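PDB 6HXI: succinyl-CoA ligase (ADP-forming) subunit alpha from Methanosaeta concilii, which binds coenzyme A and joins a CoA-ligase family region to a citrate synthase-like C-terminal region within an eight-chain assembly. Local coordinates for residues 236-239 and 240-244; 266-269 and 270-273; 336-340 and 341-345; 599-603 and 604-608; 609-613 and 614-618. All blocks are in the same frame, centred on the assembly; numbering follows the deposited sequence.

Interaction 1. Residues 236-239 and 240-244; sequences GEDE and YMIIQ
The Y240 ring meets E237 at its edge. E237 CA lies in the ring plane, 4.0 Å from Y240 CD2, and E237 O also stands near that plane. K284 makes a cation-pi contact with the same ring. This is the start of helix 239-247, after the loop that follows strand 227-233 in the CoA-ligase family region. The E237 carboxylate plane is turned 75° from the ring, and E237 CG touches Y240 CD2 at 4.1 Å. Both polar ends reach K284: E237 OE1 by a salt bridge, Y240 OH by a hydrogen bond to its carbonyl. Two backbone bonds begin the winding, Y240 N to E237 O and M241 N to D238 O. A bend at chi2 carries the E239 carboxylate away from 240-244 to salt bridges with K290 and K177. N211 and the backbone N of M212 hold D238 OD2. Buried D238 OD1 has no polar partner in the model and lies 4.1 Å from I242 CD1. E239 O takes I243 N at 3.1 Å, and I243 CD1 rests 3.3 Å from E239 O.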
loop_
_atom_site.group_PDB
_atom_site.type_symbol
_atom_site.label_atom_id
_atom_site.label_comp_id
_atom_site.label_asym_id
_atom_site.label_seq_id
_atom_site.Cartn_x
_atom_site.Cartn_y
_atom_site.Cartn_z
ATOM N N GLY B 236 -63.352 -10.543 23.376
ATOM C CA GLY B 236 -63.094 -11.978 23.432
ATOM C C GLY B 236 -63.660 -12.626 24.679
ATOM O O GLY B 236 -64.140 -11.929 25.578
ATOM N N GLU B 237 -63.576 -13.962 24.757
ATOM C CA GLU B 237 -64.173 -14.722 25.870
ATOM C C GLU B 237 -63.181 -15.533 26.711
ATOM O O GLU B 237 -63.595 -16.498 27.369
ATOM C CB GLU B 237 -65.280 -15.645 25.329
ATOM C CG GLU B 237 -66.584 -14.946 25.023
ATOM C CD GLU B 237 -67.665 -15.911 24.579
ATOM O OE1 GLU B 237 -68.234 -16.606 25.453
ATOM O OE2 GLU B 237 -67.905 -16.015 23.354
ATOM N N ASP B 238 -61.889 -15.156 26.684
ATOM C CA ASP B 238 -60.812 -15.840 27.403
ATOM C C ASP B 238 -61.082 -15.954 28.911
ATOM O O ASP B 238 -60.968 -17.043 29.465
ATOM C CB ASP B 238 -59.457 -15.147 27.114
ATOM C CG ASP B 238 -58.238 -15.622 27.920
ATOM O OD1 ASP B 238 -58.191 -15.364 29.139
ATOM O OD2 ASP B 238 -57.286 -16.151 27.304
ATOM N N GLU B 239 -61.449 -14.841 29.563
ATOM C CA GLU B 239 -61.697 -14.751 31.014
ATOM C C GLU B 239 -62.856 -15.652 31.475
ATOM O O GLU B 239 -62.879 -16.077 32.631
ATOM C CB GLU B 239 -61.892 -13.291 31.466
ATOM C CG GLU B 239 -60.676 -12.400 31.261
ATOM C CD GLU B 239 -60.483 -11.761 29.894
ATOM O OE1 GLU B 239 -61.086 -12.223 28.898
ATOM O OE2 GLU B 239 -59.704 -10.786 29.818
ATOM N N TYR B 240 -63.765 -16.002 30.547
ATOM C CA TYR B 240 -64.879 -16.910 30.811
ATOM C C TYR B 240 -64.408 -18.363 30.957
ATOM O O TYR B 240 -65.156 -19.183 31.478
ATOM C CB TYR B 240 -66.009 -16.744 29.777
ATOM C CG TYR B 240 -66.724 -15.423 29.944
ATOM C CD1 TYR B 240 -67.659 -15.238 30.959
ATOM C CD2 TYR B 240 -66.425 -14.337 29.122
ATOM C CE1 TYR B 240 -68.285 -14.006 31.150
ATOM C CE2 TYR B 240 -67.059 -13.107 29.292
ATOM C CZ TYR B 240 -67.977 -12.944 30.317
ATOM O OH TYR B 240 -68.595 -11.735 30.495
ATOM N N MET B 241 -63.157 -18.673 30.547
ATOM C CA MET B 241 -62.582 -20.009 30.737
ATOM C C MET B 241 -62.203 -20.131 32.211
ATOM O O MET B 241 -62.394 -21.193 32.810
ATOM C CB MET B 241 -61.341 -20.239 29.855
ATOM C CG MET B 241 -61.646 -20.379 28.375
ATOM S SD MET B 241 -60.183 -20.144 27.321
ATOM C CE MET B 241 -59.303 -21.703 27.646
ATOM N N ILE B 242 -61.707 -19.012 32.791
ATOM C CA ILE B 242 -61.272 -18.896 34.187
ATOM C C ILE B 242 -62.462 -18.980 35.108
ATOM O O ILE B 242 -62.448 -19.792 36.029
ATOM C CB ILE B 242 -60.408 -17.621 34.440
ATOM C CG1 ILE B 242 -59.188 -17.557 33.463
ATOM C CG2 ILE B 242 -59.953 -17.525 35.909
ATOM C CD1 ILE B 242 -58.779 -16.161 33.095
ATOM N N ILE B 243 -63.494 -18.164 34.847
ATOM C CA ILE B 243 -64.744 -18.106 35.624
ATOM C C ILE B 243 -65.426 -19.486 35.660
ATOM O O ILE B 243 -65.911 -19.895 36.720
ATOM C CB ILE B 243 -65.651 -16.959 35.067
ATOM C CG1 ILE B 243 -65.011 -15.569 35.340
ATOM C CG2 ILE B 243 -67.102 -17.031 35.572
ATOM C CD1 ILE B 243 -65.323 -14.492 34.276
ATOM N N GLN B 244 -65.405 -20.222 34.523
ATOM C CA GLN B 244 -65.982 -21.570 34.451
ATOM C C GLN B 244 -65.150 -22.559 35.258
ATOM O O GLN B 244 -65.724 -23.421 35.923
ATOM C CB GLN B 244 -66.143 -22.052 33.003
ATOM C CG GLN B 244 -67.118 -23.231 32.889
ATOM C CD GLN B 244 -67.778 -23.325 31.539
ATOM O OE1 GLN B 244 -67.139 -23.624 30.519
ATOM N NE2 GLN B 244 -69.087 -23.105 31.517
#

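Interaction 2. Residues 266-269 and 270-273; sequences YLPA and SVQF
L267 reaches forward to F273, six residues on. Its CD1 branch comes to the edge of the ring, 4.0 Å from F273 CZ. P268 follows and packs on V271. The CD atom of its ring presses on V271 CG2 at 3.7 Å, while P268 CB lies 4.1 Å from S270 OG. V271 can do this because its CG2 is anti to the carbonyl carbon and CG1 is anti to the backbone N (chi1 -178°), which turns the two methyls to different neighbours. CG2 takes the proline. CG1 sits over one face of the F273 ring, 3.6 Å above its plane and offset toward the rim. The backbone closes the turn. V271 N donates to P268 O at 3.3 Å, nearly straight at 167°. A269 occupies the corner, with its CB directed away from 270-273. Further on, Q272 NE2 bonds F273 O at 3.0 Å. The Citrate lyase chain adds partners: its Y302 meets F273 edge to face, and its L267 packs on V271. The arrangement is a type I beta turn, P268 to V271, in the loop between strand 255-260 and helix 287-297, fastened by a proline-valine contact.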
loop_
_atom_site.group_PDB
_atom_site.type_symbol
_atom_site.label_atom_id
_atom_site.label_comp_id
_atom_site.label_asym_id
_atom_site.label_seq_id
_atom_site.Cartn_x
_atom_site.Cartn_y
_atom_site.Cartn_z
ATOM N N TYR B 266 -69.087 4.359 27.880
ATOM C CA TYR B 266 -69.170 5.824 27.914
ATOM C C TYR B 266 -68.798 6.446 26.567
ATOM O O TYR B 266 -69.191 7.579 26.280
ATOM C CB TYR B 266 -68.212 6.387 28.975
ATOM C CG TYR B 266 -68.415 5.906 30.395
ATOM C CD1 TYR B 266 -67.792 4.749 30.855
ATOM C CD2 TYR B 266 -69.112 6.678 31.319
ATOM C CE1 TYR B 266 -67.919 4.333 32.179
ATOM C CE2 TYR B 266 -69.226 6.284 32.653
ATOM C CZ TYR B 266 -68.624 5.112 33.078
ATOM O OH TYR B 266 -68.719 4.701 34.384
ATOM N N LEU B 267 -68.005 5.714 25.774
ATOM C CA LEU B 267 -67.449 6.112 24.479
ATOM C C LEU B 267 -68.199 5.429 23.297
ATOM O O LEU B 267 -69.045 4.565 23.570
ATOM C CB LEU B 267 -65.949 5.722 24.456
ATOM C CG LEU B 267 -65.129 5.970 25.727
ATOM C CD1 LEU B 267 -63.870 5.142 25.721
ATOM C CD2 LEU B 267 -64.802 7.454 25.924
ATOM N N PRO B 268 -67.916 5.769 21.994
ATOM C CA PRO B 268 -68.628 5.089 20.884
ATOM C C PRO B 268 -68.335 3.587 20.798
ATOM O O PRO B 268 -67.219 3.163 21.092
ATOM C CB PRO B 268 -68.127 5.819 19.625
ATOM C CG PRO B 268 -67.520 7.083 20.111
ATOM C CD PRO B 268 -66.968 6.775 21.465
ATOM N N ALA B 269 -69.342 2.788 20.385
ATOM C CA ALA B 269 -69.254 1.327 20.250
ATOM C C ALA B 269 -68.223 0.875 19.197
ATOM O O ALA B 269 -67.773 -0.275 19.224
ATOM C CB ALA B 269 -70.631 0.752 19.929
ATOM N N SER B 270 -67.842 1.796 18.290
ATOM C CA SER B 270 -66.893 1.577 17.195
ATOM C C SER B 270 -65.422 1.580 17.626
ATOM O O SER B 270 -64.572 1.119 16.852
ATOM C CB SER B 270 -67.102 2.632 16.112
ATOM O OG SER B 270 -66.500 3.872 16.450
ATOM N N VAL B 271 -65.121 2.120 18.829
ATOM C CA VAL B 271 -63.743 2.284 19.314
ATOM C C VAL B 271 -62.988 0.939 19.504
ATOM O O VAL B 271 -63.361 0.087 20.312
ATOM C CB VAL B 271 -63.623 3.198 20.568
ATOM C CG1 VAL B 271 -62.164 3.373 20.978
ATOM C CG2 VAL B 271 -64.252 4.563 20.312
ATOM N N GLN B 272 -61.918 0.787 18.716
ATOM C CA GLN B 272 -60.982 -0.329 18.768
ATOM C C GLN B 272 -59.847 0.174 19.656
ATOM O O GLN B 272 -59.301 1.258 19.405
ATOM C CB GLN B 272 -60.476 -0.696 17.354
ATOM C CG GLN B 272 -59.275 -1.655 17.317
ATOM C CD GLN B 272 -59.563 -3.043 17.844
ATOM O OE1 GLN B 272 -60.466 -3.742 17.368
ATOM N NE2 GLN B 272 -58.767 -3.487 18.808
ATOM N N PHE B 273 -59.528 -0.573 20.714
ATOM C CA PHE B 273 -58.457 -0.149 21.613
ATOM C C PHE B 273 -57.112 -0.711 21.167
ATOM O O PHE B 273 -57.070 -1.445 20.173
ATOM C CB PHE B 273 -58.799 -0.439 23.085
ATOM C CG PHE B 273 -60.034 0.310 23.525
ATOM C CD1 PHE B 273 -59.966 1.657 23.863
ATOM C CD2 PHE B 273 -61.271 -0.321 23.567
ATOM C CE1 PHE B 273 -61.111 2.349 24.278
ATOM C CE2 PHE B 273 -62.416 0.371 23.976
ATOM C CZ PHE B 273 -62.328 1.702 24.329
#

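Interaction 3. Residues 336-340 and 341-345; sequences IPTDY and SKALA
The backbone turns from strand 338-339 into helix 340-345, with D339 O taking A343 N at 3.2 Å and K342 N only weakly. This is a strand-to-helix junction. D339 holds the N-cap position, but its side chain makes no capping bond; it forms a salt bridge with R350 of the second subunit. T338 and D339 also pair in a parallel ladder with a strand of that subunit. T338 CG2 touches K342 CD at 3.9 Å, and the two side chains cross at about a right angle. The K342 chain is extended throughout and ends in a salt bridge to E159. One turn along, Y340 and L344 lie side by side and point the same way. The Y340 ring swings alongside the helix because CG is anti to the backbone N (chi1 154°). Its OH is hydrogen-bonded to E604 of the third subunit. The L344 backbone N closes the turn on Y340 O at 2.9 Å, and L344 CD2 meets the tyrosine at its hydroxyl end, 3.4 Å from Y340 OH and 3.8 Å from Y340 CZ.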
loop_
_atom_site.group_PDB
_atom_site.type_symbol
_atom_site.label_atom_id
_atom_site.label_comp_id
_atom_site.label_asym_id
_atom_site.label_seq_id
_atom_site.Cartn_x
_atom_site.Cartn_y
_atom_site.Cartn_z
ATOM N N ILE B 336 -24.918 -4.647 39.812
ATOM C CA ILE B 336 -24.274 -4.639 38.493
ATOM C C ILE B 336 -23.846 -3.178 38.207
ATOM O O ILE B 336 -24.645 -2.254 38.422
ATOM C CB ILE B 336 -25.178 -5.231 37.349
ATOM C CG1 ILE B 336 -25.284 -6.770 37.443
ATOM C CG2 ILE B 336 -24.692 -4.816 35.930
ATOM C CD1 ILE B 336 -26.001 -7.496 36.224
ATOM N N PRO B 337 -22.612 -2.938 37.722
ATOM C CA PRO B 337 -22.213 -1.554 37.408
ATOM C C PRO B 337 -23.038 -0.971 36.276
ATOM O O PRO B 337 -23.595 -1.706 35.454
ATOM C CB PRO B 337 -20.746 -1.681 36.984
ATOM C CG PRO B 337 -20.311 -3.029 37.378
ATOM C CD PRO B 337 -21.530 -3.895 37.404
ATOM N N THR B 338 -23.137 0.359 36.245
ATOM C CA THR B 338 -23.869 1.094 35.213
ATOM C C THR B 338 -23.147 0.875 33.897
ATOM O O THR B 338 -21.925 0.798 33.887
ATOM C CB THR B 338 -23.894 2.588 35.572
ATOM O OG1 THR B 338 -24.558 2.726 36.820
ATOM C CG2 THR B 338 -24.588 3.459 34.518
ATOM N N ASP B 339 -23.902 0.760 32.793
ATOM C CA ASP B 339 -23.330 0.643 31.472
ATOM C C ASP B 339 -22.683 1.988 31.156
ATOM O O ASP B 339 -23.209 3.039 31.531
ATOM C CB ASP B 339 -24.410 0.282 30.446
ATOM C CG ASP B 339 -24.866 -1.161 30.539
ATOM O OD1 ASP B 339 -24.004 -2.041 30.681
ATOM O OD2 ASP B 339 -26.093 -1.410 30.437
ATOM N N TYR B 340 -21.500 1.944 30.548
ATOM C CA TYR B 340 -20.738 3.120 30.130
ATOM C C TYR B 340 -21.596 4.096 29.334
ATOM O O TYR B 340 -21.616 5.285 29.657
ATOM C CB TYR B 340 -19.530 2.650 29.280
ATOM C CG TYR B 340 -19.004 3.658 28.289
ATOM C CD1 TYR B 340 -18.270 4.764 28.710
ATOM C CD2 TYR B 340 -19.196 3.485 26.921
ATOM C CE1 TYR B 340 -17.795 5.706 27.803
ATOM C CE2 TYR B 340 -18.699 4.404 25.999
ATOM C CZ TYR B 340 -17.966 5.495 26.445
ATOM O OH TYR B 340 -17.442 6.389 25.542
ATOM N N SER B 341 -22.298 3.600 28.295
ATOM C CA SER B 341 -23.124 4.443 27.411
ATOM C C SER B 341 -24.225 5.191 28.179
ATOM O O SER B 341 -24.523 6.325 27.824
ATOM C CB SER B 341 -23.716 3.624 26.265
ATOM O OG SER B 341 -24.556 2.590 26.752
ATOM N N LYS B 342 -24.771 4.598 29.251
ATOM C CA LYS B 342 -25.792 5.256 30.068
ATOM C C LYS B 342 -25.151 6.403 30.876
ATOM O O LYS B 342 -25.644 7.537 30.843
ATOM C CB LYS B 342 -26.484 4.246 30.999
ATOM C CG LYS B 342 -27.588 4.835 31.857
ATOM C CD LYS B 342 -28.074 3.831 32.888
ATOM C CE LYS B 342 -28.919 4.473 33.967
ATOM N NZ LYS B 342 -28.926 3.629 35.188
ATOM N N ALA B 343 -24.019 6.109 31.540
ATOM C CA ALA B 343 -23.222 7.062 32.319
ATOM C C ALA B 343 -22.800 8.261 31.449
ATOM O O ALA B 343 -22.900 9.407 31.884
ATOM C CB ALA B 343 -21.988 6.360 32.874
ATOM N N LEU B 344 -22.384 7.995 30.202
ATOM C CA LEU B 344 -21.992 9.063 29.299
ATOM C C LEU B 344 -23.200 9.885 28.807
ATOM O O LEU B 344 -23.133 11.114 28.836
ATOM C CB LEU B 344 -21.151 8.528 28.135
ATOM C CG LEU B 344 -20.345 9.582 27.321
ATOM C CD1 LEU B 344 -19.327 10.333 28.192
ATOM C CD2 LEU B 344 -19.624 8.939 26.157
ATOM N N ALA B 345 -24.303 9.213 28.388
ATOM C CA ALA B 345 -25.524 9.865 27.885
ATOM C C ALA B 345 -26.196 10.766 28.918
ATOM O O ALA B 345 -26.692 11.838 28.564
ATOM C CB ALA B 345 -26.509 8.833 27.364
#

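Interaction 4. Residues 599-603 and 604-608; sequences YRHPA and EDIAY
H601 and D605 form the tight side of this turn. H601 NE2 donates to D605 OD2 at 2.7 Å, on the anti lone pair of the oxygen. The bond is bent (143°), and the ring and carboxylate planes stand 50° apart. At the other ring nitrogen, H601 ND1 shares a 2.8 Å hydrogen bond with Y599 OH, so both nitrogens are held and the ring rotation is fixed. P602 CD covers part of one ring face, and I606 CD1 comes to the ring edge, 3.8 Å from H601 CD2. This His-carboxylate bond spans a 3-10 turn, closed by D605 N on P602 O at 3.0 Å. The turn leads into strand 606-608, which pairs in a parallel ladder with a strand of the third subunit. The looser side holds P602, A603 and E604. There I606 N reaches A603 O only weakly, and a water donates to both A603 O (2.6 Å) and I606 O. E604 folds back over the proline, OE2 lying 3.5 Å from P602 CB, while E604 OE1 is hydrogen-bonded to Y340 of the third subunit.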
loop_
_atom_site.group_PDB
_atom_site.type_symbol
_atom_site.label_atom_id
_atom_site.label_comp_id
_atom_site.label_asym_id
_atom_site.label_seq_id
_atom_site.Cartn_x
_atom_site.Cartn_y
_atom_site.Cartn_z
ATOM N N TYR B 599 3.603 -10.710 -15.575
ATOM C CA TYR B 599 4.836 -10.141 -16.110
ATOM C C TYR B 599 6.015 -10.769 -15.399
ATOM O O TYR B 599 5.959 -10.968 -14.186
ATOM C CB TYR B 599 4.875 -8.643 -15.829
ATOM C CG TYR B 599 6.117 -7.927 -16.331
ATOM C CD1 TYR B 599 6.381 -7.816 -17.696
ATOM C CD2 TYR B 599 7.023 -7.345 -15.443
ATOM C CE1 TYR B 599 7.523 -7.166 -18.164
ATOM C CE2 TYR B 599 8.122 -6.618 -15.909
ATOM C CZ TYR B 599 8.352 -6.514 -17.274
ATOM O OH TYR B 599 9.458 -5.877 -17.783
ATOM N N ARG B 600 7.100 -11.000 -16.123
ATOM C CA ARG B 600 8.364 -11.421 -15.568
ATOM C C ARG B 600 9.381 -10.550 -16.304
ATOM O O ARG B 600 9.321 -10.473 -17.523
ATOM C CB ARG B 600 8.623 -12.912 -15.771
ATOM C CG ARG B 600 9.390 -13.508 -14.561
ATOM C CD ARG B 600 10.052 -14.838 -14.860
ATOM N NE ARG B 600 10.466 -15.531 -13.629
ATOM C CZ ARG B 600 11.734 -15.667 -13.246
ATOM N NH1 ARG B 600 12.717 -15.170 -13.991
ATOM N NH2 ARG B 600 12.032 -16.309 -12.120
ATOM N N HIS B 601 10.238 -9.815 -15.580
ATOM C CA HIS B 601 11.224 -8.974 -16.260
ATOM C C HIS B 601 12.211 -9.814 -17.124
ATOM O O HIS B 601 12.667 -10.870 -16.667
ATOM C CB HIS B 601 11.964 -8.066 -15.221
ATOM C CG HIS B 601 12.631 -6.895 -15.849
ATOM N ND1 HIS B 601 11.894 -5.899 -16.492
ATOM C CD2 HIS B 601 13.945 -6.614 -15.977
ATOM C CE1 HIS B 601 12.782 -5.050 -16.981
ATOM N NE2 HIS B 601 14.028 -5.436 -16.692
ATOM N N PRO B 602 12.521 -9.448 -18.394
ATOM C CA PRO B 602 13.454 -10.296 -19.180
ATOM C C PRO B 602 14.834 -10.422 -18.533
ATOM O O PRO B 602 15.408 -9.433 -18.070
ATOM C CB PRO B 602 13.495 -9.633 -20.571
ATOM C CG PRO B 602 12.886 -8.337 -20.423
ATOM C CD PRO B 602 12.037 -8.299 -19.183
ATOM N N ALA B 603 15.319 -11.679 -18.448
ATOM C CA ALA B 603 16.594 -12.114 -17.862
ATOM C C ALA B 603 17.792 -11.363 -18.425
ATOM O O ALA B 603 18.733 -11.110 -17.683
ATOM C CB ALA B 603 16.787 -13.619 -18.095
ATOM N N GLU B 604 17.773 -11.035 -19.734
ATOM C CA GLU B 604 18.865 -10.328 -20.390
ATOM C C GLU B 604 18.893 -8.838 -20.006
ATOM O O GLU B 604 19.836 -8.149 -20.364
ATOM C CB GLU B 604 18.822 -10.532 -21.928
ATOM C CG GLU B 604 17.716 -9.766 -22.649
ATOM C CD GLU B 604 16.382 -10.486 -22.799
ATOM O OE1 GLU B 604 15.601 -10.076 -23.687
ATOM O OE2 GLU B 604 16.114 -11.454 -22.046
ATOM N N ASP B 605 17.872 -8.335 -19.296
ATOM C CA ASP B 605 17.887 -6.939 -18.893
ATOM C C ASP B 605 18.533 -6.728 -17.501
ATOM O O ASP B 605 18.562 -5.606 -16.969
ATOM C CB ASP B 605 16.496 -6.316 -18.987
ATOM C CG ASP B 605 16.545 -4.792 -19.041
ATOM O OD1 ASP B 605 17.459 -4.234 -19.733
ATOM O OD2 ASP B 605 15.732 -4.148 -18.339
ATOM N N ILE B 606 19.056 -7.807 -16.946
ATOM C CA ILE B 606 19.651 -7.863 -15.621
ATOM C C ILE B 606 21.100 -8.334 -15.683
ATOM O O ILE B 606 21.372 -9.394 -16.247
ATOM C CB ILE B 606 18.776 -8.729 -14.655
ATOM C CG1 ILE B 606 17.372 -8.068 -14.515
ATOM C CG2 ILE B 606 19.461 -8.837 -13.255
ATOM C CD1 ILE B 606 16.176 -9.020 -14.123
ATOM N N ALA B 607 22.032 -7.532 -15.106
ATOM C CA ALA B 607 23.443 -7.930 -14.994
ATOM C C ALA B 607 23.615 -8.508 -13.611
ATOM O O ALA B 607 23.455 -7.777 -12.634
ATOM C CB ALA B 607 24.359 -6.721 -15.179
ATOM N N TYR B 608 23.816 -9.825 -13.520
ATOM C CA TYR B 608 24.006 -10.562 -12.258
ATOM C C TYR B 608 25.439 -10.443 -11.843
ATOM O O TYR B 608 26.328 -10.883 -12.565
ATOM C CB TYR B 608 23.607 -12.035 -12.405
ATOM C CG TYR B 608 22.113 -12.177 -12.546
ATOM C CD1 TYR B 608 21.289 -12.154 -11.430
ATOM C CD2 TYR B 608 21.516 -12.336 -13.802
ATOM C CE1 TYR B 608 19.909 -12.261 -11.553
ATOM C CE2 TYR B 608 20.135 -12.435 -13.935
ATOM C CZ TYR B 608 19.338 -12.415 -12.806
ATOM O OH TYR B 608 17.980 -12.546 -12.890
HETATM O O HOH W 1 21.286 -11.721 -17.669
#

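Interaction 5. Residues 609-613 and 614-618; sequences MMPSE and EEIQC
S612 and E615 are brought together by two first torsions. S612 OG sits between its backbone N and carbonyl carbon (chi1 64°). E615 CG lies anti to its carbonyl carbon (chi1 -75°), and the chain then runs back extended toward S612. The result is the reciprocal bonding pattern of a capping box. S612 N donates to E615 OE1 at 2.8 Å, from above the carboxylate plane, and E615 N donates to S612 OG at 3.2 Å. S612 OG also donates a hydrogen bond to E615 OE1, on the anti lone pair. One carboxylate oxygen thus accepts two bonds, and the serine hydroxyl both donates and accepts. The backbone continues with I616 N to S612 O at 3.2 Å. Further round, Q617 folds back so that its NE2 bonds E613 O at 2.9 Å. Among the apolar groups, P611 CG meets I616 CG2 at 3.7 Å, the two side chains crossing at about a right angle. A type I turn runs from E614 to Q617. The segment is a surface tail following strand 606-608. It lies against the third subunit, whose T358 packs on P611 and whose K394 packs on I616. C618 is joined by a disulfide to C555 of that subunit.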
loop_
_atom_site.group_PDB
_atom_site.type_symbol
_atom_site.label_atom_id
_atom_site.label_comp_id
_atom_site.label_asym_id
_atom_site.label_seq_id
_atom_site.Cartn_x
_atom_site.Cartn_y
_atom_site.Cartn_z
ATOM N N MET B 609 25.690 -9.766 -10.743
ATOM C CA MET B 609 27.069 -9.583 -10.324
ATOM C C MET B 609 27.230 -10.025 -8.895
ATOM O O MET B 609 27.282 -9.201 -7.971
ATOM C CB MET B 609 27.488 -8.131 -10.531
ATOM C CG MET B 609 27.696 -7.804 -11.984
ATOM S SD MET B 609 27.788 -6.047 -12.332
ATOM C CE MET B 609 27.998 -6.120 -14.105
ATOM N N MET B 610 27.304 -11.356 -8.722
ATOM C CA MET B 610 27.422 -12.014 -7.419
ATOM C C MET B 610 28.748 -11.727 -6.768
ATOM O O MET B 610 29.751 -11.795 -7.439
ATOM C CB MET B 610 27.256 -13.553 -7.552
ATOM C CG MET B 610 25.851 -14.040 -7.966
ATOM S SD MET B 610 24.438 -13.466 -6.989
ATOM C CE MET B 610 23.876 -12.097 -8.031
ATOM N N PRO B 611 28.811 -11.478 -5.455
ATOM C CA PRO B 611 30.124 -11.320 -4.806
ATOM C C PRO B 611 30.812 -12.685 -4.721
ATOM O O PRO B 611 30.147 -13.730 -4.795
ATOM C CB PRO B 611 29.754 -10.798 -3.397
ATOM C CG PRO B 611 28.374 -11.309 -3.137
ATOM C CD PRO B 611 27.698 -11.358 -4.485
ATOM N N SER B 612 32.139 -12.686 -4.580
ATOM C CA SER B 612 32.927 -13.917 -4.472
ATOM C C SER B 612 32.837 -14.500 -3.080
ATOM O O SER B 612 32.406 -13.815 -2.157
ATOM C CB SER B 612 34.386 -13.630 -4.807
ATOM O OG SER B 612 34.941 -12.740 -3.851
ATOM N N GLU B 613 33.317 -15.749 -2.911
ATOM C CA GLU B 613 33.386 -16.457 -1.633
ATOM C C GLU B 613 34.189 -15.643 -0.598
ATOM O O GLU B 613 33.798 -15.570 0.572
ATOM C CB GLU B 613 34.069 -17.820 -1.830
ATOM C CG GLU B 613 33.220 -18.991 -1.365
ATOM C CD GLU B 613 33.157 -19.192 0.133
ATOM O OE1 GLU B 613 34.180 -19.617 0.719
ATOM O OE2 GLU B 613 32.075 -18.963 0.716
ATOM N N GLU B 614 35.282 -15.010 -1.046
ATOM C CA GLU B 614 36.176 -14.174 -0.233
ATOM C C GLU B 614 35.473 -12.904 0.217
ATOM O O GLU B 614 35.622 -12.509 1.375
ATOM C CB GLU B 614 37.478 -13.855 -1.026
ATOM C CG GLU B 614 38.478 -12.938 -0.326
ATOM C CD GLU B 614 39.931 -13.066 -0.757
ATOM O OE1 GLU B 614 40.822 -12.937 0.116
ATOM O OE2 GLU B 614 40.182 -13.291 -1.964
ATOM N N GLU B 615 34.704 -12.260 -0.699
ATOM C CA GLU B 615 33.953 -11.036 -0.427
ATOM C C GLU B 615 32.871 -11.222 0.633
ATOM O O GLU B 615 32.517 -10.253 1.306
ATOM C CB GLU B 615 33.279 -10.527 -1.694
ATOM C CG GLU B 615 34.212 -9.859 -2.690
ATOM C CD GLU B 615 33.457 -9.395 -3.914
ATOM O OE1 GLU B 615 33.401 -10.160 -4.902
ATOM O OE2 GLU B 615 32.817 -8.322 -3.841
ATOM N N ILE B 616 32.296 -12.438 0.750
ATOM C CA ILE B 616 31.207 -12.657 1.725
ATOM C C ILE B 616 31.732 -13.069 3.108
ATOM O O ILE B 616 30.938 -13.184 4.025
ATOM C CB ILE B 616 30.079 -13.597 1.192
ATOM C CG1 ILE B 616 30.532 -15.048 1.041
ATOM C CG2 ILE B 616 29.491 -13.032 -0.116
ATOM C CD1 ILE B 616 29.423 -16.024 0.673
ATOM N N GLN B 617 33.056 -13.215 3.283
ATOM C CA GLN B 617 33.586 -13.604 4.574
ATOM C C GLN B 617 33.615 -12.475 5.612
ATOM O O GLN B 617 33.804 -11.312 5.255
ATOM C CB GLN B 617 34.982 -14.270 4.447
ATOM C CG GLN B 617 34.989 -15.617 3.696
ATOM C CD GLN B 617 33.827 -16.536 4.034
ATOM O OE1 GLN B 617 33.476 -16.784 5.208
ATOM N NE2 GLN B 617 33.202 -17.073 3.017
ATOM N N CYS B 618 33.395 -12.844 6.895
ATOM C CA CYS B 618 33.484 -11.986 8.082
ATOM C C CYS B 618 34.865 -12.201 8.687
ATOM O O CYS B 618 35.260 -13.357 8.878
ATOM C CB CYS B 618 32.393 -12.320 9.095
ATOM S SG CYS B 618 30.883 -11.335 8.927
#

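Overall arrangement
The five local contacts follow one another along a very extended chain. Interactions 1 and 2 share the CoA-ligase family region, with centres about 22 Å apart and no touch between them. Interaction 3 lies about 45 Å from interaction 1, centre to centre. Interactions 4 and 5 adjoin in sequence, and the centre of interaction 5 is about 100 Å from that of interaction 1, on opposite sides of the chain's centre. The assembly brings regions of different copies together: the hydrogen bond between Y340 OH and E604 OE1 ties 336-345 to 599-608 of another copy. None of the five includes a coenzyme A pocket residue; E239 in interaction 1 forms a salt bridge with K177, two residues before pocket residue G179.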